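PDB 3AFO: NADH kinase POS5 from Saccharomyces cerevisiae, which phosphorylates NADH and NAD(+) with ATP, preferring NADH about twofold, and is a key source of NADPH in mitochondria. Local coordinates for residues L150-P155 with R366-L371; S154-K159 with Y355-T360. One frame throughout, in Å; residues are numbered along the deposited sequence. Where two conformers were deposited one is given.

Interaction 1 (L150-P155 with R366-L371); sequences LGFLSP and RGINEL. With NAI (1,4-dihydronicotinamide adenine dinucleotide), chain C.
Phe-152 touches a bound dinucleotide and a helix with one side chain: its CB lies 3.3 Å from C2A of the NADH adenine, while the far end of its ring reaches the backbone of helix 363-370. A first torsion of -175° sets CG anti to the backbone N and sends the ring out to that helix. There CE1 comes within 3.6 Å of Gly-367 C, where the missing side chain permits a close approach, and Ile-368 N stands near the ring plane at its edge. The Phe-152 and Ile-368 side chains point the same way, CZ 4.0 Å from CG2; the Leu-371 side chain passes that of Phe-152 at an angle, its CD1 3.9 Å from Phe-152 CD1. Phe-152 belongs to the loop that follows strand 142-146 and faces the GGDGT motif of NAD kinases: the motif's Asp-124 accepts hydrogen bonds from the backbone N of Phe-152 and of Leu-153, and also binds the NADH. The neighbours of Phe-152 extend the pocket wall, with Gly-151 CA 3.5 Å from the ribose oxygen O2B and Leu-153 CD2 3.7 Å from the adenine N6A. Ile-368 also packs on Leu-224 of one neighbouring subunit, and Leu-371 on Arg-379 of another.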
ATOM      1  N   LEU A 150      -7.488 -25.249  -6.906  1.00 32.96           N
ATOM      2  CA  LEU A 150      -6.082 -24.920  -7.078  1.00 32.44           C
ATOM      3  C   LEU A 150      -5.491 -24.068  -5.953  1.00 31.69           C
ATOM      4  O   LEU A 150      -6.162 -23.204  -5.372  1.00 31.56           O
ATOM      5  CB  LEU A 150      -5.829 -24.283  -8.448  1.00 32.59           C
ATOM      6  CG  LEU A 150      -5.805 -25.264  -9.629  1.00 33.71           C
ATOM      7  CD1 LEU A 150      -5.353 -24.555 -10.895  1.00 34.02           C
ATOM      8  CD2 LEU A 150      -4.906 -26.479  -9.355  1.00 33.81           C
ATOM      9  N   GLY A 151      -4.236 -24.367  -5.640  1.00 30.45           N
ATOM     10  CA  GLY A 151      -3.418 -23.577  -4.736  1.00 28.83           C
ATOM     11  C   GLY A 151      -2.234 -23.102  -5.549  1.00 27.65           C
ATOM     12  O   GLY A 151      -2.305 -23.059  -6.780  1.00 28.31           O
ATOM     13  N   PHE A 152      -1.145 -22.764  -4.871  1.00 25.64           N
ATOM     14  CA  PHE A 152       0.017 -22.194  -5.528  1.00 24.45           C
ATOM     15  C   PHE A 152       1.210 -23.149  -5.632  1.00 24.24           C
ATOM     16  O   PHE A 152       1.965 -23.081  -6.600  1.00 23.73           O
ATOM     17  CB  PHE A 152       0.442 -20.910  -4.804  1.00 23.70           C
ATOM     18  CG  PHE A 152       1.574 -20.163  -5.475  1.00 23.11           C
ATOM     19  CD1 PHE A 152       1.343 -19.402  -6.629  1.00 22.28           C
ATOM     20  CD2 PHE A 152       2.861 -20.199  -4.947  1.00 22.28           C
ATOM     21  CE1 PHE A 152       2.374 -18.694  -7.253  1.00 21.54           C
ATOM     22  CE2 PHE A 152       3.908 -19.494  -5.554  1.00 21.28           C
ATOM     23  CZ  PHE A 152       3.665 -18.734  -6.721  1.00 22.09           C
ATOM     24  N   LEU A 153       1.372 -24.032  -4.644  1.00 24.20           N
ATOM     25  CA  LEU A 153       2.634 -24.783  -4.479  1.00 24.16           C
ATOM     26  C   LEU A 153       2.791 -26.075  -5.296  1.00 24.40           C
ATOM     27  O   LEU A 153       3.914 -26.403  -5.702  1.00 25.12           O
ATOM     28  CB  LEU A 153       2.924 -25.051  -2.991  1.00 23.52           C
ATOM     29  CG  LEU A 153       3.036 -23.805  -2.086  1.00 24.28           C
ATOM     30  CD1 LEU A 153       3.157 -24.199  -0.627  1.00 22.97           C
ATOM     31  CD2 LEU A 153       4.202 -22.908  -2.493  1.00 23.47           C
ATOM     32  N   SER A 154       1.701 -26.811  -5.517  1.00 24.30           N
ATOM     33  CA  SER A 154       1.769 -28.075  -6.266  1.00 23.80           C
ATOM     34  C   SER A 154       1.980 -27.832  -7.759  1.00 24.06           C
ATOM     35  O   SER A 154       1.086 -27.307  -8.428  1.00 23.76           O
ATOM     36  CB  SER A 154       0.498 -28.903  -6.050  1.00 24.04           C
ATOM     37  OG  SER A 154       0.209 -29.075  -4.671  1.00 24.22           O
ATOM     38  N   PRO A 155       3.155 -28.216  -8.300  1.00 23.91           N
ATOM     39  CA  PRO A 155       3.418 -27.876  -9.697  1.00 24.30           C
ATOM     40  C   PRO A 155       2.792 -28.821 -10.742  1.00 24.63           C
ATOM     41  O   PRO A 155       2.788 -28.480 -11.923  1.00 24.46           O
ATOM     42  CB  PRO A 155       4.956 -27.953  -9.800  1.00 24.21           C
ATOM     43  CG  PRO A 155       5.457 -28.215  -8.400  1.00 23.66           C
ATOM     44  CD  PRO A 155       4.322 -28.876  -7.693  1.00 23.74           C
ATOM     45  N   ARG A 366       6.048 -18.270 -14.038  0.50 23.98           N
ATOM     46  CA  ARG A 366       4.783 -18.751 -14.590  0.50 24.12           C
ATOM     47  C   ARG A 366       3.689 -18.857 -13.522  0.50 23.61           C
ATOM     48  O   ARG A 366       2.532 -18.548 -13.789  0.50 23.67           O
ATOM     49  CB  ARG A 366       4.989 -20.071 -15.341  0.50 24.36           C
ATOM     50  CG  ARG A 366       5.856 -19.897 -16.576  0.50 25.25           C
ATOM     51  CD  ARG A 366       5.366 -20.732 -17.749  0.50 28.26           C
ATOM     52  NE  ARG A 366       6.183 -21.920 -17.976  0.50 29.72           N
ATOM     53  CZ  ARG A 366       7.365 -21.911 -18.591  0.50 30.41           C
ATOM     54  NH1 ARG A 366       7.882 -20.772 -19.029  0.50 29.63           N
ATOM     55  NH2 ARG A 366       8.035 -23.044 -18.762  0.50 29.72           N
ATOM     56  N   GLY A 367       4.069 -19.257 -12.312  1.00 23.04           N
ATOM     57  CA  GLY A 367       3.136 -19.335 -11.182  1.00 22.23           C
ATOM     58  C   GLY A 367       2.580 -17.980 -10.757  1.00 21.37           C
ATOM     59  O   GLY A 367       1.362 -17.825 -10.614  1.00 21.00           O
ATOM     60  N   ILE A 368       3.457 -16.997 -10.556  1.00 20.97           N
ATOM     61  CA  ILE A 368       2.983 -15.663 -10.141  1.00 20.94           C
ATOM     62  C   ILE A 368       2.103 -15.019 -11.232  1.00 20.85           C
ATOM     63  O   ILE A 368       1.064 -14.432 -10.919  1.00 20.46           O
ATOM     64  CB  ILE A 368       4.119 -14.715  -9.619  1.00 20.82           C
ATOM     65  CG1 ILE A 368       5.085 -14.291 -10.730  1.00 20.21           C
ATOM     66  CG2 ILE A 368       4.871 -15.368  -8.449  1.00 20.76           C
ATOM     67  CD1 ILE A 368       6.079 -13.203 -10.317  1.00 22.31           C
ATOM     68  N   ASN A 369       2.498 -15.170 -12.496  1.00 21.09           N
ATOM     69  CA  ASN A 369       1.696 -14.660 -13.614  1.00 22.21           C
ATOM     70  C   ASN A 369       0.350 -15.353 -13.768  1.00 22.83           C
ATOM     71  O   ASN A 369      -0.680 -14.686 -13.795  1.00 23.32           O
ATOM     72  CB  ASN A 369       2.464 -14.739 -14.941  1.00 21.95           C
ATOM     73  CG  ASN A 369       3.472 -13.609 -15.109  1.00 22.68           C
ATOM     74  OD1 ASN A 369       3.325 -12.523 -14.538  1.00 21.14           O
ATOM     75  ND2 ASN A 369       4.494 -13.857 -15.919  1.00 22.64           N
ATOM     76  N   GLU A 370       0.360 -16.685 -13.868  1.00 23.41           N
ATOM     77  CA  GLU A 370      -0.853 -17.436 -14.222  1.00 24.73           C
ATOM     78  C   GLU A 370      -1.774 -17.767 -13.055  1.00 24.42           C
ATOM     79  O   GLU A 370      -2.998 -17.793 -13.215  1.00 25.21           O
ATOM     80  CB  GLU A 370      -0.509 -18.721 -14.985  1.00 25.11           C
ATOM     81  CG  GLU A 370       0.260 -18.473 -16.280  1.00 28.76           C
ATOM     82  CD  GLU A 370       0.380 -19.713 -17.155  1.00 34.40           C
ATOM     83  OE1 GLU A 370      -0.152 -20.782 -16.776  1.00 36.25           O
ATOM     84  OE2 GLU A 370       1.008 -19.615 -18.233  1.00 37.13           O
ATOM     85  N   LEU A 371      -1.204 -18.036 -11.890  1.00 23.56           N
ATOM     86  CA  LEU A 371      -2.025 -18.383 -10.737  1.00 23.46           C
ATOM     87  C   LEU A 371      -2.407 -17.173  -9.894  1.00 23.16           C
ATOM     88  O   LEU A 371      -3.530 -17.098  -9.394  1.00 23.75           O
ATOM     89  CB  LEU A 371      -1.317 -19.425  -9.866  1.00 23.62           C
ATOM     90  CG  LEU A 371      -0.849 -20.683 -10.607  1.00 24.43           C
ATOM     91  CD1 LEU A 371       0.026 -21.516  -9.692  1.00 24.47           C
ATOM     92  CD2 LEU A 371      -2.060 -21.492 -11.126  1.00 23.74           C
TER
HETATM   93  PA  NAI C1001      -6.116 -22.397   4.042  1.00 37.38           P
HETATM   94  O1A NAI C1001      -6.788 -23.214   2.978  1.00 38.23           O
HETATM   95  O2A NAI C1001      -7.110 -21.783   5.166  1.00 37.53           O
HETATM   96  O5B NAI C1001      -5.406 -21.131   3.459  1.00 36.35           O
HETATM   97  C5B NAI C1001      -4.663 -21.313   2.353  1.00 32.42           C
HETATM   98  C4B NAI C1001      -5.079 -20.330   1.320  1.00 28.63           C
HETATM   99  O4B NAI C1001      -3.795 -19.695   1.076  1.00 26.51           O
HETATM  100  C3B NAI C1001      -5.356 -21.282   0.162  1.00 27.23           C
HETATM  101  O3B NAI C1001      -6.031 -20.576  -0.882  1.00 26.14           O
HETATM  102  C2B NAI C1001      -3.931 -21.654  -0.251  1.00 25.98           C
HETATM  103  O2B NAI C1001      -3.856 -22.037  -1.619  1.00 29.14           O
HETATM  104  C1B NAI C1001      -3.198 -20.325  -0.081  1.00 24.59           C
HETATM  105  N9A NAI C1001      -1.748 -20.538   0.192  1.00 22.58           N
HETATM  106  C8A NAI C1001      -1.202 -21.229   1.199  1.00 22.08           C
HETATM  107  N7A NAI C1001       0.136 -21.184   1.085  1.00 20.73           N
HETATM  108  C5A NAI C1001       0.437 -20.443   0.018  1.00 20.58           C
HETATM  109  C6A NAI C1001       1.626 -20.037  -0.592  1.00 20.36           C
HETATM  110  N6A NAI C1001       2.839 -20.381  -0.112  1.00 17.25           N
HETATM  111  N1A NAI C1001       1.541 -19.276  -1.701  1.00 19.23           N
HETATM  112  C2A NAI C1001       0.376 -18.909  -2.214  1.00 19.36           C
HETATM  113  N3A NAI C1001      -0.769 -19.276  -1.657  1.00 20.02           N
HETATM  114  C4A NAI C1001      -0.767 -20.042  -0.551  1.00 21.24           C
HETATM  115  O3  NAI C1001      -5.003 -23.256   4.925  1.00 32.63           O
HETATM  116  PN  NAI C1001      -3.803 -24.085   4.252  1.00 31.78           P
HETATM  117  O1N NAI C1001      -4.105 -24.348   2.808  1.00 30.93           O
HETATM  118  O2N NAI C1001      -3.504 -25.149   5.233  1.00 30.09           O
HETATM  119  O5D NAI C1001      -2.525 -23.065   4.231  1.00 27.57           O
HETATM  120  C5D NAI C1001      -2.077 -22.446   5.425  1.00 23.07           C
HETATM  121  C4D NAI C1001      -1.695 -21.004   5.134  1.00 20.22           C
HETATM  122  O4D NAI C1001      -2.926 -20.245   5.113  1.00 19.40           O
HETATM  123  C3D NAI C1001      -0.927 -20.343   6.268  1.00 19.70           C
HETATM  124  O3D NAI C1001       0.468 -20.665   6.199  1.00 19.57           O
HETATM  125  C2D NAI C1001      -1.182 -18.848   5.970  1.00 18.44           C
HETATM  126  O2D NAI C1001      -0.083 -18.310   5.218  1.00 17.36           O
HETATM  127  C1D NAI C1001      -2.452 -18.892   5.071  1.00 18.95           C
HETATM  128  N1N NAI C1001      -3.451 -17.986   5.661  1.00 19.37           N
HETATM  129  C2N NAI C1001      -3.815 -16.870   4.915  1.00 18.94           C
HETATM  130  C3N NAI C1001      -4.730 -15.954   5.405  1.00 18.50           C
HETATM  131  C7N NAI C1001      -5.104 -14.741   4.515  1.00 16.82           C
HETATM  132  O7N NAI C1001      -5.936 -13.905   4.860  1.00 18.02           O
HETATM  133  N7N NAI C1001      -4.473 -14.683   3.359  1.00 15.22           N
HETATM  134  C4N NAI C1001      -5.293 -16.163   6.671  1.00 19.61           C
HETATM  135  C5N NAI C1001      -4.933 -17.286   7.445  1.00 19.78           C
HETATM  136  C6N NAI C1001      -4.004 -18.206   6.954  1.00 19.20           C

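Interaction 2 (S154-K159 with Y355-T360); sequences SPFDFK and YCVAKT
Lys-359 and Phe-156 lie alongside one another with their tips pointing opposite ways, the lysine's aliphatic chain running back along the aromatic side chain. With CG anti to the backbone N (chi1 -174°) and the rest extended, Lys-359 can be followed outward: CB meets Phe-156 CE1 at 3.7 Å, CG remains beside that same CE1, and CD moves on to the carbonyl oxygen of Pro-155, 3.6 Å away. At the tip, NZ has a long, weak ion pair with Glu-160. The Phe-156 ring meets the chain between Val-357 and Lys-359 with its outer atoms. Its CE2 touches the CG1 branch of Val-357 at 3.7 Å, the two side chains nearly perpendicular, and Ala-358 O lies at the ring edge, 3.5 Å from CZ. Pro-155 CB sits over the margin of one face of this ring, and Pro-155 CG approaches Val-357 O at 3.5 Å. Cutting Phe-156 back to an alanine would probably leave a gap against Val-357 CG1 and Ala-358 O and strip the lysine methylenes of the ring they lie along. Strand 156-157 is an outermost strand, within this chain, of the parallel sheet in the N-terminal alpha/beta domain, and a backbone hydrogen bond joins Phe-156 to Ala-146. Strand 354-357 pairs with strand 174-186 of an antiparallel sheet, yet Tyr-355 and Val-357 also make backbone hydrogen bonds with Val-142, at the start of the neighbouring strand 142-146. No hydrogen bond joins the two segments directly, so their cohesion rests on carbon packing and on carbonyl oxygens near C-H groups: Ala-358 O, near the ring plane, faces the slightly positive rim of Phe-156, an approach that is likely to be weakly favourable.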
ATOM      1  N   SER A 154       1.701 -26.811  -5.517  1.00 24.30           N
ATOM      2  CA  SER A 154       1.769 -28.075  -6.266  1.00 23.80           C
ATOM      3  C   SER A 154       1.980 -27.832  -7.759  1.00 24.06           C
ATOM      4  O   SER A 154       1.086 -27.307  -8.428  1.00 23.76           O
ATOM      5  CB  SER A 154       0.498 -28.903  -6.050  1.00 24.04           C
ATOM      6  OG  SER A 154       0.209 -29.075  -4.671  1.00 24.22           O
ATOM      7  N   PRO A 155       3.155 -28.216  -8.300  1.00 23.91           N
ATOM      8  CA  PRO A 155       3.418 -27.876  -9.697  1.00 24.30           C
ATOM      9  C   PRO A 155       2.792 -28.821 -10.742  1.00 24.63           C
ATOM     10  O   PRO A 155       2.788 -28.480 -11.923  1.00 24.46           O
ATOM     11  CB  PRO A 155       4.956 -27.953  -9.800  1.00 24.21           C
ATOM     12  CG  PRO A 155       5.457 -28.215  -8.400  1.00 23.66           C
ATOM     13  CD  PRO A 155       4.322 -28.876  -7.693  1.00 23.74           C
ATOM     14  N   PHE A 156       2.299 -29.987 -10.322  1.00 25.11           N
ATOM     15  CA  PHE A 156       1.825 -31.008 -11.264  1.00 26.01           C
ATOM     16  C   PHE A 156       0.343 -31.286 -11.168  1.00 26.93           C
ATOM     17  O   PHE A 156      -0.218 -31.406 -10.076  1.00 26.46           O
ATOM     18  CB  PHE A 156       2.574 -32.338 -11.060  1.00 25.75           C
ATOM     19  CG  PHE A 156       4.061 -32.215 -11.180  1.00 25.14           C
ATOM     20  CD1 PHE A 156       4.656 -32.120 -12.427  1.00 24.15           C
ATOM     21  CD2 PHE A 156       4.861 -32.160 -10.041  1.00 22.84           C
ATOM     22  CE1 PHE A 156       6.038 -31.977 -12.546  1.00 23.56           C
ATOM     23  CE2 PHE A 156       6.234 -32.014 -10.150  1.00 22.85           C
ATOM     24  CZ  PHE A 156       6.821 -31.932 -11.405  1.00 23.01           C
ATOM     25  N   ASP A 157      -0.275 -31.415 -12.333  1.00 28.68           N
ATOM     26  CA  ASP A 157      -1.618 -31.957 -12.460  1.00 29.96           C
ATOM     27  C   ASP A 157      -1.508 -33.450 -12.182  1.00 29.97           C
ATOM     28  O   ASP A 157      -0.605 -34.094 -12.689  1.00 29.89           O
ATOM     29  CB  ASP A 157      -2.091 -31.749 -13.903  1.00 30.75           C
ATOM     30  CG  ASP A 157      -3.584 -31.967 -14.077  1.00 33.62           C
ATOM     31  OD1 ASP A 157      -4.157 -32.911 -13.476  1.00 36.45           O
ATOM     32  OD2 ASP A 157      -4.189 -31.190 -14.849  1.00 37.65           O
ATOM     33  N   PHE A 158      -2.435 -34.001 -11.402  1.00 30.61           N
ATOM     34  CA  PHE A 158      -2.424 -35.447 -11.119  1.00 31.34           C
ATOM     35  C   PHE A 158      -2.483 -36.329 -12.374  1.00 31.92           C
ATOM     36  O   PHE A 158      -2.001 -37.465 -12.350  1.00 31.92           O
ATOM     37  CB  PHE A 158      -3.517 -35.858 -10.119  1.00 30.94           C
ATOM     38  CG  PHE A 158      -3.570 -37.358  -9.867  1.00 30.54           C
ATOM     39  CD1 PHE A 158      -2.599 -37.980  -9.085  1.00 29.66           C
ATOM     40  CD2 PHE A 158      -4.569 -38.146 -10.449  1.00 29.57           C
ATOM     41  CE1 PHE A 158      -2.628 -39.370  -8.863  1.00 29.49           C
ATOM     42  CE2 PHE A 158      -4.603 -39.531 -10.243  1.00 29.00           C
ATOM     43  CZ  PHE A 158      -3.625 -40.144  -9.445  1.00 27.90           C
ATOM     44  N   LYS A 159      -3.083 -35.798 -13.441  0.50 32.24           N
ATOM     45  CA  LYS A 159      -3.145 -36.464 -14.746  0.50 32.68           C
ATOM     46  C   LYS A 159      -1.771 -36.889 -15.241  0.50 32.83           C
ATOM     47  O   LYS A 159      -1.640 -37.910 -15.921  0.50 32.93           O
ATOM     48  CB  LYS A 159      -3.785 -35.546 -15.796  0.50 32.73           C
ATOM     49  CG  LYS A 159      -5.268 -35.785 -16.046  0.50 33.47           C
ATOM     50  CD  LYS A 159      -6.146 -35.146 -14.985  0.50 33.54           C
ATOM     51  CE  LYS A 159      -7.559 -34.938 -15.513  0.50 34.14           C
ATOM     52  NZ  LYS A 159      -8.490 -34.418 -14.461  0.50 33.44           N
ATOM     53  N   TYR A 355      13.006 -29.985  -0.319  1.00 25.83           N
ATOM     54  CA  TYR A 355      13.220 -30.071  -1.755  1.00 25.51           C
ATOM     55  C   TYR A 355      11.950 -30.508  -2.464  1.00 25.03           C
ATOM     56  O   TYR A 355      11.458 -31.627  -2.258  1.00 24.67           O
ATOM     57  CB  TYR A 355      14.376 -31.007  -2.091  1.00 25.83           C
ATOM     58  CG  TYR A 355      15.729 -30.516  -1.625  1.00 28.23           C
ATOM     59  CD1 TYR A 355      16.615 -29.910  -2.516  1.00 30.17           C
ATOM     60  CD2 TYR A 355      16.121 -30.658  -0.294  1.00 29.93           C
ATOM     61  CE1 TYR A 355      17.861 -29.465  -2.092  1.00 33.10           C
ATOM     62  CE2 TYR A 355      17.358 -30.212   0.136  1.00 33.17           C
ATOM     63  CZ  TYR A 355      18.224 -29.618  -0.767  1.00 33.75           C
ATOM     64  OH  TYR A 355      19.453 -29.173  -0.338  1.00 36.91           O
ATOM     65  N   CYS A 356      11.428 -29.616  -3.301  1.00 23.92           N
ATOM     66  CA  CYS A 356      10.190 -29.864  -4.013  1.00 23.53           C
ATOM     67  C   CYS A 356      10.509 -30.103  -5.473  1.00 23.42           C
ATOM     68  O   CYS A 356      11.117 -29.254  -6.124  1.00 22.87           O
ATOM     69  CB  CYS A 356       9.235 -28.671  -3.864  1.00 23.58           C
ATOM     70  SG  CYS A 356       8.826 -28.284  -2.161  1.00 24.51           S
ATOM     71  N   VAL A 357      10.127 -31.278  -5.969  1.00 23.12           N
ATOM     72  CA  VAL A 357      10.205 -31.589  -7.395  1.00 23.29           C
ATOM     73  C   VAL A 357       9.543 -30.466  -8.192  1.00 23.55           C
ATOM     74  O   VAL A 357       8.397 -30.099  -7.920  1.00 22.96           O
ATOM     75  CB  VAL A 357       9.509 -32.933  -7.714  1.00 22.96           C
ATOM     76  CG1 VAL A 357       9.608 -33.273  -9.207  1.00 23.32           C
ATOM     77  CG2 VAL A 357      10.121 -34.049  -6.881  1.00 23.39           C
ATOM     78  N   ALA A 358      10.288 -29.943  -9.162  1.00 24.46           N
ATOM     79  CA  ALA A 358       9.843 -28.863 -10.039  1.00 26.18           C
ATOM     80  C   ALA A 358       9.463 -29.378 -11.427  1.00 27.63           C
ATOM     81  O   ALA A 358       9.981 -30.404 -11.887  1.00 27.10           O
ATOM     82  CB  ALA A 358      10.942 -27.817 -10.158  1.00 25.77           C
ATOM     83  N   LYS A 359       8.583 -28.641 -12.103  1.00 29.21           N
ATOM     84  CA  LYS A 359       8.115 -29.010 -13.443  1.00 31.07           C
ATOM     85  C   LYS A 359       9.006 -28.473 -14.570  1.00 32.31           C
ATOM     86  O   LYS A 359       9.369 -29.210 -15.487  1.00 32.70           O
ATOM     87  CB  LYS A 359       6.675 -28.545 -13.646  1.00 31.28           C
ATOM     88  CG  LYS A 359       6.054 -29.025 -14.957  1.00 32.03           C
ATOM     89  CD  LYS A 359       4.578 -28.718 -15.002  1.00 34.09           C
ATOM     90  CE  LYS A 359       4.005 -29.084 -16.358  1.00 35.49           C
ATOM     91  NZ  LYS A 359       2.636 -28.546 -16.512  1.00 36.43           N
ATOM     92  N   THR A 360       9.332 -27.184 -14.502  1.00 33.27           N
ATOM     93  CA  THR A 360      10.189 -26.519 -15.483  1.00 34.20           C
ATOM     94  C   THR A 360      11.236 -25.743 -14.703  1.00 34.31           C
ATOM     95  O   THR A 360      11.201 -25.722 -13.472  1.00 34.57           O
ATOM     96  CB  THR A 360       9.389 -25.507 -16.372  1.00 34.45           C
ATOM     97  OG1 THR A 360       8.877 -24.434 -15.558  1.00 34.83           O
ATOM     98  CG2 THR A 360       8.230 -26.189 -17.087  1.00 34.99           C
TER

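In the fold
Interactions 1 and 2 start from one continuous run, sharing Ser-154 and Pro-155, and their centres lie 10 Å apart. The other partners are also consecutive: strand 354-357 leads into helix 363-370, and Asp-363, at the start of that helix, accepts hydrogen bonds from Lys-359 N and Thr-360 OG1. The 355-371 chain thus runs counter to the 150-159 run. Interaction 1 touches the NADH through Gly-151, Phe-152 and Leu-153, with helix 363-370 behind Phe-152, whereas in interaction 2 the side chain of Pro-155 is about 11 Å from the NADH. The side chain of Phe-152 is about 3 Å from a bound MPD, a methylpentanediol probably from the crystallisation liquor. The side chain of Pro-155 is about 4 Å from a bound MPD.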